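Local atomic coordinates of GCN5-related N-acetyltransferase (Kribbella flavida, PDB entry 4MY0), a protein that probably transfers an acetyl group from acetyl-coenzyme A to an amine, perhaps on an aminoglycoside, as a member of the GCN5-related N-acetyltransferase superfamily. Residues Phe296-Leu307 with Gly318-Gly329; Asp43-Leu54 with Ala64-Gln72. All blocks are in the same frame, centred on the assembly; numbering follows the deposited sequence. Where two conformers were deposited one is given.

Contact 1. Residues Phe296-Leu307 with Gly318-Gly329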
loop_
_atom_site.group_PDB
_atom_site.type_symbol
_atom_site.label_atom_id
_atom_site.label_comp_id
_atom_site.label_asym_id
_atom_site.label_seq_id
_atom_site.Cartn_x
_atom_site.Cartn_y
_atom_site.Cartn_z
ATOM N N PHE C 296 21.189 41.056 -12.786
ATOM C CA PHE C 296 21.223 41.357 -11.356
ATOM C C PHE C 296 19.986 42.147 -10.957
ATOM O O PHE C 296 19.408 42.846 -11.783
ATOM C CB PHE C 296 22.495 42.130 -10.985
ATOM C CG PHE C 296 23.732 41.281 -10.992
ATOM C CD1 PHE C 296 24.135 40.617 -9.842
ATOM C CD2 PHE C 296 24.481 41.122 -12.152
ATOM C CE1 PHE C 296 25.263 39.811 -9.846
ATOM C CE2 PHE C 296 25.618 40.316 -12.159
ATOM C CZ PHE C 296 26.008 39.669 -11.010
ATOM N N ALA C 297 19.597 42.034 -9.690
ATOM C CA ALA C 297 18.373 42.651 -9.180
ATOM C C ALA C 297 18.278 44.152 -9.460
ATOM O O ALA C 297 19.216 44.897 -9.201
ATOM C CB ALA C 297 18.231 42.381 -7.683
ATOM N N PRO C 298 17.125 44.595 -9.985
ATOM C CA PRO C 298 16.850 46.010 -10.257
ATOM C C PRO C 298 17.135 46.858 -9.024
ATOM O O PRO C 298 16.725 46.486 -7.926
ATOM C CB PRO C 298 15.343 46.025 -10.548
ATOM C CG PRO C 298 15.021 44.642 -10.993
ATOM C CD PRO C 298 15.952 43.738 -10.240
ATOM N N GLY C 299 17.848 47.963 -9.195
ATOM C CA GLY C 299 18.115 48.862 -8.087
ATOM C C GLY C 299 19.250 48.430 -7.176
ATOM O O GLY C 299 19.782 49.242 -6.415
ATOM N N ALA C 300 19.624 47.157 -7.248
ATOM C CA ALA C 300 20.729 46.641 -6.443
ATOM C C ALA C 300 22.060 47.283 -6.819
ATOM O O ALA C 300 22.384 47.441 -7.996
ATOM C CB ALA C 300 20.823 45.123 -6.559
ATOM N N ALA C 301 22.824 47.664 -5.803
ATOM C CA ALA C 301 24.167 48.191 -6.000
ATOM C C ALA C 301 25.119 47.545 -4.994
ATOM O O ALA C 301 24.768 47.368 -3.822
ATOM C CB ALA C 301 24.172 49.693 -5.847
ATOM N N ALA C 302 26.317 47.187 -5.451
ATOM C CA ALA C 302 27.281 46.516 -4.586
ATOM C C ALA C 302 28.703 46.649 -5.097
ATOM O O ALA C 302 28.972 46.413 -6.274
ATOM C CB ALA C 302 26.920 45.050 -4.434
ATOM N N GLU C 303 29.606 47.025 -4.199
ATOM C CA GLU C 303 31.040 47.003 -4.466
ATOM C C GLU C 303 31.661 46.190 -3.341
ATOM O O GLU C 303 31.711 46.649 -2.201
ATOM C CB GLU C 303 31.620 48.414 -4.449
ATOM C CG GLU C 303 30.918 49.403 -5.373
ATOM C CD GLU C 303 31.245 49.191 -6.843
ATOM O OE1 GLU C 303 30.571 49.804 -7.697
ATOM O OE2 GLU C 303 32.180 48.421 -7.148
ATOM N N VAL C 304 32.124 44.983 -3.656
ATOM C CA VAL C 304 32.555 44.030 -2.641
ATOM C C VAL C 304 33.683 43.177 -3.187
ATOM O O VAL C 304 33.609 42.714 -4.327
ATOM C CB VAL C 304 31.406 43.049 -2.272
ATOM C CG1 VAL C 304 31.893 41.998 -1.299
ATOM C CG2 VAL C 304 30.222 43.789 -1.682
ATOM N N ASP C 305 34.711 42.943 -2.380
ATOM C CA ASP C 305 35.755 41.994 -2.773
ATOM C C ASP C 305 35.389 40.544 -2.425
ATOM O O ASP C 305 34.700 40.282 -1.434
ATOM C CB ASP C 305 37.105 42.380 -2.153
ATOM C CG ASP C 305 37.856 43.438 -2.974
ATOM O OD1 ASP C 305 37.232 44.092 -3.843
ATOM O OD2 ASP C 305 39.077 43.619 -2.743
ATOM N N LEU C 306 35.842 39.611 -3.261
ATOM C CA LEU C 306 35.687 38.183 -3.014
ATOM C C LEU C 306 37.053 37.528 -3.150
ATOM O O LEU C 306 37.788 37.816 -4.102
ATOM C CB LEU C 306 34.754 37.559 -4.048
ATOM C CG LEU C 306 33.366 38.166 -4.169
ATOM C CD1 LEU C 306 32.569 37.435 -5.237
ATOM C CD2 LEU C 306 32.654 38.112 -2.817
ATOM N N LEU C 307 37.393 36.655 -2.210
ATOM C CA LEU C 307 38.605 35.852 -2.332
ATOM C C LEU C 307 38.188 34.436 -2.716
ATOM O O LEU C 307 37.557 33.732 -1.931
ATOM C CB LEU C 307 39.418 35.853 -1.032
ATOM C CG LEU C 307 40.694 35.011 -1.080
ATOM C CD1 LEU C 307 41.611 35.489 -2.214
ATOM C CD2 LEU C 307 41.422 35.031 0.249
ATOM N N GLY C 318 41.887 33.574 -6.621
ATOM C CA GLY C 318 42.504 34.848 -6.264
ATOM C C GLY C 318 41.476 35.862 -5.806
ATOM O O GLY C 318 40.294 35.525 -5.598
ATOM N N ARG C 319 41.919 37.107 -5.645
ATOM C CA ARG C 319 41.045 38.155 -5.141
ATOM C C ARG C 319 40.433 38.980 -6.264
ATOM O O ARG C 319 41.131 39.512 -7.129
ATOM C CB ARG C 319 41.782 39.069 -4.167
ATOM C CG ARG C 319 40.854 40.057 -3.498
ATOM C CD ARG C 319 41.555 40.748 -2.366
ATOM N NE ARG C 319 40.699 41.705 -1.676
ATOM C CZ ARG C 319 40.730 41.886 -0.363
ATOM N NH1 ARG C 319 41.558 41.156 0.377
ATOM N NH2 ARG C 319 39.939 42.783 0.213
ATOM N N TRP C 320 39.117 39.099 -6.216
ATOM C CA TRP C 320 38.360 39.784 -7.238
ATOM C C TRP C 320 37.505 40.878 -6.616
ATOM O O TRP C 320 37.136 40.804 -5.444
ATOM C CB TRP C 320 37.449 38.776 -7.938
ATOM C CG TRP C 320 38.181 37.682 -8.650
ATOM C CD1 TRP C 320 38.536 36.463 -8.141
ATOM C CD2 TRP C 320 38.625 37.693 -10.011
ATOM N NE1 TRP C 320 39.184 35.725 -9.101
ATOM C CE2 TRP C 320 39.250 36.458 -10.260
ATOM C CE3 TRP C 320 38.560 38.635 -11.045
ATOM C CZ2 TRP C 320 39.807 36.137 -11.505
ATOM C CZ3 TRP C 320 39.119 38.319 -12.280
ATOM C CH2 TRP C 320 39.733 37.082 -12.500
ATOM N N HIS C 321 37.208 41.903 -7.401
ATOM C CA HIS C 321 36.258 42.922 -6.994
ATOM C C HIS C 321 34.967 42.763 -7.798
ATOM O O HIS C 321 34.989 42.683 -9.033
ATOM C CB HIS C 321 36.835 44.321 -7.197
ATOM C CG HIS C 321 35.863 45.410 -6.877
ATOM N ND1 HIS C 321 35.507 45.733 -5.585
ATOM C CD2 HIS C 321 35.139 46.222 -7.682
ATOM C CE1 HIS C 321 34.617 46.708 -5.605
ATOM N NE2 HIS C 321 34.376 47.023 -6.866
ATOM N N LEU C 322 33.843 42.678 -7.095
ATOM C CA LEU C 322 32.542 42.594 -7.749
ATOM C C LEU C 322 31.858 43.965 -7.756
ATOM O O LEU C 322 31.649 44.577 -6.701
ATOM C CB LEU C 322 31.657 41.553 -7.062
ATOM C CG LEU C 322 30.223 41.417 -7.590
ATOM C CD1 LEU C 322 30.197 40.780 -8.975
ATOM C CD2 LEU C 322 29.371 40.621 -6.614
ATOM N N SER C 323 31.523 44.445 -8.951
ATOM C CA SER C 323 30.822 45.715 -9.116
ATOM C C SER C 323 29.443 45.421 -9.693
ATOM O O SER C 323 29.329 44.814 -10.767
ATOM C CB SER C 323 31.601 46.628 -10.069
ATOM O OG SER C 323 31.072 47.944 -10.077
ATOM N N VAL C 324 28.398 45.816 -8.966
ATOM C CA VAL C 324 27.029 45.623 -9.435
ATOM C C VAL C 324 26.274 46.938 -9.419
ATOM O O VAL C 324 26.222 47.612 -8.392
ATOM C CB VAL C 324 26.259 44.634 -8.572
ATOM C CG1 VAL C 324 24.815 44.561 -9.045
ATOM C CG2 VAL C 324 26.913 43.248 -8.623
ATOM N N ALA C 325 25.697 47.305 -10.560
ATOM C CA ALA C 325 24.888 48.523 -10.662
ATOM C C ALA C 325 23.983 48.435 -11.880
ATOM O O ALA C 325 24.407 47.947 -12.934
ATOM C CB ALA C 325 25.774 49.752 -10.757
ATOM N N ASP C 326 22.738 48.887 -11.723
ATOM C CA ASP C 326 21.804 49.004 -12.843
ATOM C C ASP C 326 21.584 47.681 -13.579
ATOM O O ASP C 326 21.498 47.644 -14.809
ATOM C CB ASP C 326 22.275 50.094 -13.817
ATOM C CG ASP C 326 22.424 51.450 -13.144
ATOM O OD1 ASP C 326 23.410 52.166 -13.433
ATOM O OD2 ASP C 326 21.550 51.801 -12.323
ATOM N N GLY C 327 21.520 46.602 -12.812
ATOM C CA GLY C 327 21.154 45.300 -13.338
ATOM C C GLY C 327 22.289 44.502 -13.948
ATOM O O GLY C 327 22.086 43.365 -14.365
ATOM N N THR C 328 23.478 45.097 -13.998
ATOM C CA THR C 328 24.636 44.481 -14.641
ATOM C C THR C 328 25.802 44.313 -13.650
ATOM O O THR C 328 25.975 45.135 -12.743
ATOM C CB THR C 328 25.056 45.320 -15.885
ATOM O OG1 THR C 328 24.249 44.945 -17.010
ATOM C CG2 THR C 328 26.518 45.129 -16.240
ATOM N N GLY C 329 26.584 43.244 -13.798
ATOM C CA GLY C 329 27.698 42.992 -12.898
ATOM C C GLY C 329 29.029 42.795 -13.606
ATOM O O GLY C 329 29.076 42.334 -14.748
#
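An antiparallel beta hairpin of the sterol carrier protein domain pairs Glu303, Asp305 and their neighbours with Arg319, His321 and Ser323. Strand 302-307 runs beside 318-325 with regular backbone bonds, from Ala302 and Val324 to Leu306 and Trp320. One face of the hairpin is mostly polar. There the His321 ring spans two acids. Its NE2 gives a bond of 2.6 Å to Glu303 OE2, the carboxylate lying nearly coplanar with the ring (7°). Ser323 OG donates to Glu303 OE1 at 3.1 Å. On the other side His321 ND1 reaches Asp305 OD1 at 3.0 Å, but that carboxylate is turned 71° from the ring. With both ring nitrogens donating, His321 is likely to be protonated. A leucine in its place would probably leave Glu303 OE2 without this mate and Asp305 OD1 without its ring N-H donor. Arg319, extended from CG to NE, forms a salt bridge through NE to Asp305 OD2 (2.7 Å). Asp305 also meets Arg336 and Ser334. The other face carries Ala302, Val304, Leu322 and Val324, and helix 371-380 packs on it. Ahead of strand 302-307, Phe296 N bonds to Gly327 O in the type I' turn 325-328, and Val324 CG2 sits over the Phe296 ring, 4.2 Å from its centroid.

Contact 2. Residues Asp43-Leu54 with Ala64-Gln72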
loop_
_atom_site.group_PDB
_atom_site.type_symbol
_atom_site.label_atom_id
_atom_site.label_comp_id
_atom_site.label_asym_id
_atom_site.label_seq_id
_atom_site.Cartn_x
_atom_site.Cartn_y
_atom_site.Cartn_z
ATOM N N ASP C 43 20.494 10.142 -30.492
ATOM C CA ASP C 43 20.817 11.296 -29.660
ATOM C C ASP C 43 22.315 11.372 -29.346
ATOM O O ASP C 43 22.907 12.453 -29.343
ATOM C CB ASP C 43 20.005 11.276 -28.359
ATOM C CG ASP C 43 18.673 12.001 -28.487
ATOM O OD1 ASP C 43 18.647 13.233 -28.251
ATOM O OD2 ASP C 43 17.658 11.344 -28.821
ATOM N N ALA C 44 22.928 10.218 -29.096
ATOM C CA ALA C 44 24.343 10.170 -28.709
ATOM C C ALA C 44 25.272 10.672 -29.831
ATOM O O ALA C 44 26.273 11.337 -29.569
ATOM C CB ALA C 44 24.724 8.754 -28.278
ATOM N N VAL C 45 24.932 10.345 -31.075
ATOM C CA VAL C 45 25.742 10.737 -32.237
ATOM C C VAL C 45 25.954 12.259 -32.319
ATOM O O VAL C 45 27.076 12.721 -32.560
ATOM C CB VAL C 45 25.150 10.177 -33.551
ATOM C CG1 VAL C 45 25.787 10.831 -34.772
ATOM C CG2 VAL C 45 25.336 8.664 -33.609
ATOM N N GLU C 46 24.877 13.016 -32.097
ATOM C CA GLU C 46 24.925 14.474 -32.010
ATOM C C GLU C 46 26.023 14.911 -31.033
ATOM O O GLU C 46 26.870 15.742 -31.368
ATOM C CB GLU C 46 23.547 15.014 -31.587
ATOM C CG GLU C 46 23.543 16.371 -30.854
ATOM C CD GLU C 46 22.629 16.401 -29.607
ATOM O OE1 GLU C 46 22.728 17.373 -28.812
ATOM O OE2 GLU C 46 21.821 15.457 -29.421
ATOM N N PHE C 47 26.016 14.332 -29.834
ATOM C CA PHE C 47 27.020 14.645 -28.824
ATOM C C PHE C 47 28.433 14.299 -29.300
ATOM O O PHE C 47 29.376 15.064 -29.073
ATOM C CB PHE C 47 26.726 13.878 -27.534
ATOM C CG PHE C 47 25.545 14.408 -26.754
ATOM C CD1 PHE C 47 25.720 15.382 -25.776
ATOM C CD2 PHE C 47 24.265 13.911 -26.977
ATOM C CE1 PHE C 47 24.626 15.866 -25.037
ATOM C CE2 PHE C 47 23.173 14.389 -26.249
ATOM C CZ PHE C 47 23.356 15.365 -25.273
ATOM N N VAL C 48 28.572 13.142 -29.945
ATOM C CA VAL C 48 29.869 12.670 -30.436
ATOM C C VAL C 48 30.451 13.655 -31.449
ATOM O O VAL C 48 31.629 14.021 -31.387
ATOM C CB VAL C 48 29.745 11.259 -31.070
ATOM C CG1 VAL C 48 30.859 10.991 -32.083
ATOM C CG2 VAL C 48 29.725 10.184 -29.985
ATOM N N HIS C 49 29.606 14.107 -32.364
ATOM C CA HIS C 49 30.074 14.958 -33.442
ATOM C C HIS C 49 30.390 16.387 -33.006
ATOM O O HIS C 49 31.147 17.076 -33.677
ATOM C CB HIS C 49 29.097 14.922 -34.620
ATOM C CG HIS C 49 29.095 13.614 -35.348
ATOM N ND1 HIS C 49 30.219 12.819 -35.447
ATOM C CD2 HIS C 49 28.110 12.954 -36.000
ATOM C CE1 HIS C 49 29.927 11.730 -36.134
ATOM N NE2 HIS C 49 28.653 11.787 -36.480
ATOM N N ASP C 50 29.845 16.824 -31.875
ATOM C CA ASP C 50 30.114 18.185 -31.416
ATOM C C ASP C 50 31.170 18.224 -30.304
ATOM O O ASP C 50 31.397 19.268 -29.693
ATOM C CB ASP C 50 28.817 18.886 -30.976
ATOM C CG ASP C 50 28.946 20.417 -30.947
ATOM O OD1 ASP C 50 29.758 20.976 -31.727
ATOM O OD2 ASP C 50 28.224 21.061 -30.145
ATOM N N GLY C 51 31.827 17.092 -30.050
ATOM C CA GLY C 51 32.889 17.035 -29.056
ATOM C C GLY C 51 32.349 17.146 -27.639
ATOM O O GLY C 51 33.023 17.649 -26.733
ATOM N N ARG C 52 31.128 16.664 -27.442
ATOM C CA ARG C 52 30.490 16.757 -26.135
ATOM C C ARG C 52 30.152 15.386 -25.535
ATOM O O ARG C 52 29.206 15.246 -24.739
ATOM C CB ARG C 52 29.254 17.668 -26.218
ATOM C CG ARG C 52 29.582 19.160 -26.452
ATOM C CD ARG C 52 28.424 19.922 -27.104
ATOM N NE ARG C 52 27.146 19.363 -26.701
ATOM C CZ ARG C 52 26.125 19.137 -27.519
ATOM N NH1 ARG C 52 26.209 19.448 -28.801
ATOM N NH2 ARG C 52 25.010 18.605 -27.041
ATOM N N PHE C 53 30.945 14.378 -25.895
ATOM C CA PHE C 53 30.797 13.037 -25.317
ATOM C C PHE C 53 32.176 12.526 -24.879
ATOM O O PHE C 53 33.006 12.130 -25.719
ATOM C CB PHE C 53 30.184 12.075 -26.347
ATOM C CG PHE C 53 29.329 10.993 -25.740
ATOM C CD1 PHE C 53 28.170 10.578 -26.375
ATOM C CD2 PHE C 53 29.685 10.389 -24.534
ATOM C CE1 PHE C 53 27.361 9.581 -25.818
ATOM C CE2 PHE C 53 28.888 9.394 -23.968
ATOM C CZ PHE C 53 27.715 8.991 -24.610
ATOM N N LEU C 54 32.426 12.539 -23.575
ATOM C CA LEU C 54 33.729 12.141 -23.054
ATOM C C LEU C 54 33.684 10.754 -22.426
ATOM O O LEU C 54 32.632 10.300 -21.968
ATOM C CB LEU C 54 34.240 13.161 -22.040
ATOM C CG LEU C 54 34.613 14.507 -22.675
ATOM C CD1 LEU C 54 34.845 15.519 -21.619
ATOM C CD2 LEU C 54 35.859 14.366 -23.513
ATOM N N ALA C 64 34.179 4.221 -18.590
ATOM C CA ALA C 64 33.377 5.324 -18.040
ATOM C C ALA C 64 32.972 6.303 -19.140
ATOM O O ALA C 64 33.634 6.392 -20.184
ATOM C CB ALA C 64 34.147 6.055 -16.929
ATOM N N ALA C 65 31.884 7.034 -18.930
ATOM C CA ALA C 65 31.427 7.972 -19.963
ATOM C C ALA C 65 30.528 9.052 -19.378
ATOM O O ALA C 65 29.886 8.839 -18.357
ATOM C CB ALA C 65 30.699 7.219 -21.099
ATOM N N ALA C 66 30.495 10.209 -20.030
ATOM C CA ALA C 66 29.641 11.317 -19.616
ATOM C C ALA C 66 29.432 12.202 -20.817
ATOM O O ALA C 66 30.297 12.275 -21.704
ATOM C CB ALA C 66 30.285 12.116 -18.496
ATOM N N ARG C 67 28.288 12.870 -20.878
ATOM C CA ARG C 67 28.050 13.788 -21.985
ATOM C C ARG C 67 27.662 15.186 -21.509
ATOM O O ARG C 67 27.265 15.388 -20.354
ATOM C CB ARG C 67 27.031 13.216 -22.983
ATOM C CG ARG C 67 25.652 12.989 -22.420
ATOM C CD ARG C 67 24.849 11.998 -23.271
ATOM N NE ARG C 67 24.047 11.128 -22.413
ATOM C CZ ARG C 67 22.769 11.337 -22.108
ATOM N NH1 ARG C 67 22.145 10.487 -21.308
ATOM N NH2 ARG C 67 22.111 12.386 -22.599
ATOM N N ILE C 68 27.800 16.147 -22.413
ATOM C CA ILE C 68 27.567 17.544 -22.101
ATOM C C ILE C 68 26.468 18.121 -22.990
ATOM O O ILE C 68 26.653 18.227 -24.196
ATOM C CB ILE C 68 28.858 18.346 -22.352
ATOM C CG1 ILE C 68 30.010 17.756 -21.545
ATOM C CG2 ILE C 68 28.674 19.829 -22.003
ATOM C CD1 ILE C 68 31.329 18.426 -21.837
ATOM N N TRP C 69 25.337 18.504 -22.396
ATOM C CA TRP C 69 24.314 19.246 -23.139
ATOM C C TRP C 69 24.764 20.683 -23.338
ATOM O O TRP C 69 25.258 21.316 -22.390
ATOM C CB TRP C 69 22.989 19.274 -22.368
ATOM C CG TRP C 69 22.210 18.001 -22.389
ATOM C CD1 TRP C 69 22.170 17.048 -21.411
ATOM C CD2 TRP C 69 21.328 17.555 -23.424
ATOM N NE1 TRP C 69 21.330 16.029 -21.785
ATOM C CE2 TRP C 69 20.798 16.318 -23.016
ATOM C CE3 TRP C 69 20.941 18.082 -24.659
ATOM C CZ2 TRP C 69 19.897 15.597 -23.802
ATOM C CZ3 TRP C 69 20.053 17.368 -25.440
ATOM C CH2 TRP C 69 19.536 16.143 -25.010
ATOM N N ASP C 70 24.580 21.207 -24.549
ATOM C CA ASP C 70 24.857 22.612 -24.843
ATOM C C ASP C 70 23.633 23.466 -24.508
ATOM O O ASP C 70 22.882 23.877 -25.395
ATOM C CB ASP C 70 25.248 22.789 -26.319
ATOM C CG ASP C 70 24.250 22.145 -27.270
ATOM O OD1 ASP C 70 23.611 21.140 -26.877
ATOM O OD2 ASP C 70 24.103 22.650 -28.407
ATOM N N PHE C 71 23.419 23.719 -23.220
ATOM C CA PHE C 71 22.251 24.486 -22.786
ATOM C C PHE C 71 22.573 25.963 -22.717
ATOM O O PHE C 71 23.726 26.360 -22.852
ATOM C CB PHE C 71 21.845 24.086 -21.371
ATOM C CG PHE C 71 21.182 22.742 -21.261
ATOM C CD1 PHE C 71 20.224 22.336 -22.179
ATOM C CD2 PHE C 71 21.498 21.900 -20.199
ATOM C CE1 PHE C 71 19.597 21.094 -22.049
ATOM C CE2 PHE C 71 20.880 20.659 -20.054
ATOM C CZ PHE C 71 19.932 20.252 -20.989
ATOM N N GLN C 72 21.539 26.771 -22.484
ATOM C CA GLN C 72 21.713 28.069 -21.849
ATOM C C GLN C 72 20.882 27.986 -20.579
ATOM O O GLN C 72 20.003 27.118 -20.467
ATOM C CB GLN C 72 21.242 29.221 -22.745
ATOM C CG GLN C 72 21.875 29.218 -24.133
ATOM C CD GLN C 72 21.893 30.587 -24.768
ATOM O OE1 GLN C 72 22.588 31.487 -24.298
ATOM N NE2 GLN C 72 21.136 30.756 -25.846
#
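Arg52 CG lies anti to the carbonyl carbon (chi1 -69°), and a bend at chi3 (31°) lays the guanidinium face against Asp70 and its edge beside Ile68 O. In the conformer given, Arg67 CG stands between its backbone N and carbonyl carbon (chi1 63°), which carries the chain across Phe47. These residues join the end of helix 34-49 and the start of strand 53-58 to strand 61-75 in the N-terminal GNAT domain. A Schellman motif with Gly51 at positive phi ends the helix. The chain then enters an antiparallel pairing, with Leu54 opposite Ala66. Arg52 NE donates to Ile68 O at 2.8 Å, nearly along the carbonyl direction. In the guanidinium plane, NH1 binds Asp50 OD2 (2.9 Å) and NH2 binds Glu46 OE1 (3.1 Å). Asp70 instead stacks over the guanidinium face. Its OD1 is 2.9 Å from NH2, but no N-H points at it. Phe47 sends its CZ edge onto the face of Trp69, 3.5 Å from CD2, in a T-shaped pair. In the same Arg67 conformer, CD sits over the centre of the Phe47 ring, 4.0 Å from its centroid, and CB lies over the face of Phe53. Glu46 OE1 and Asp70 OD1 are only 4.3 Å apart. The positive charge of Arg52 probably offsets only part of the charge of the three carboxylates, and eases the closeness of Glu46 and Asp70.

Overall arrangement
Both contacts involve a beta hairpin, but in different domains. Their centres are about 34 Å apart, and their nearest atoms about 15 Å, so they do not touch. Contact 2 is buried in the N-terminal GNAT domain. It also ties in a helix, and Ala64 and Ala66 pack near the acetyl-CoA-binding Val90 and Val88. Contact 1 is only partly buried, in the sterol carrier protein domain, away from the annotated sites. Its charged groups form a chain on one face of the hairpin, with apolar residues on the other. Contact 2 instead gathers its acids round one buried arginine, beside an edge-to-face aromatic pair.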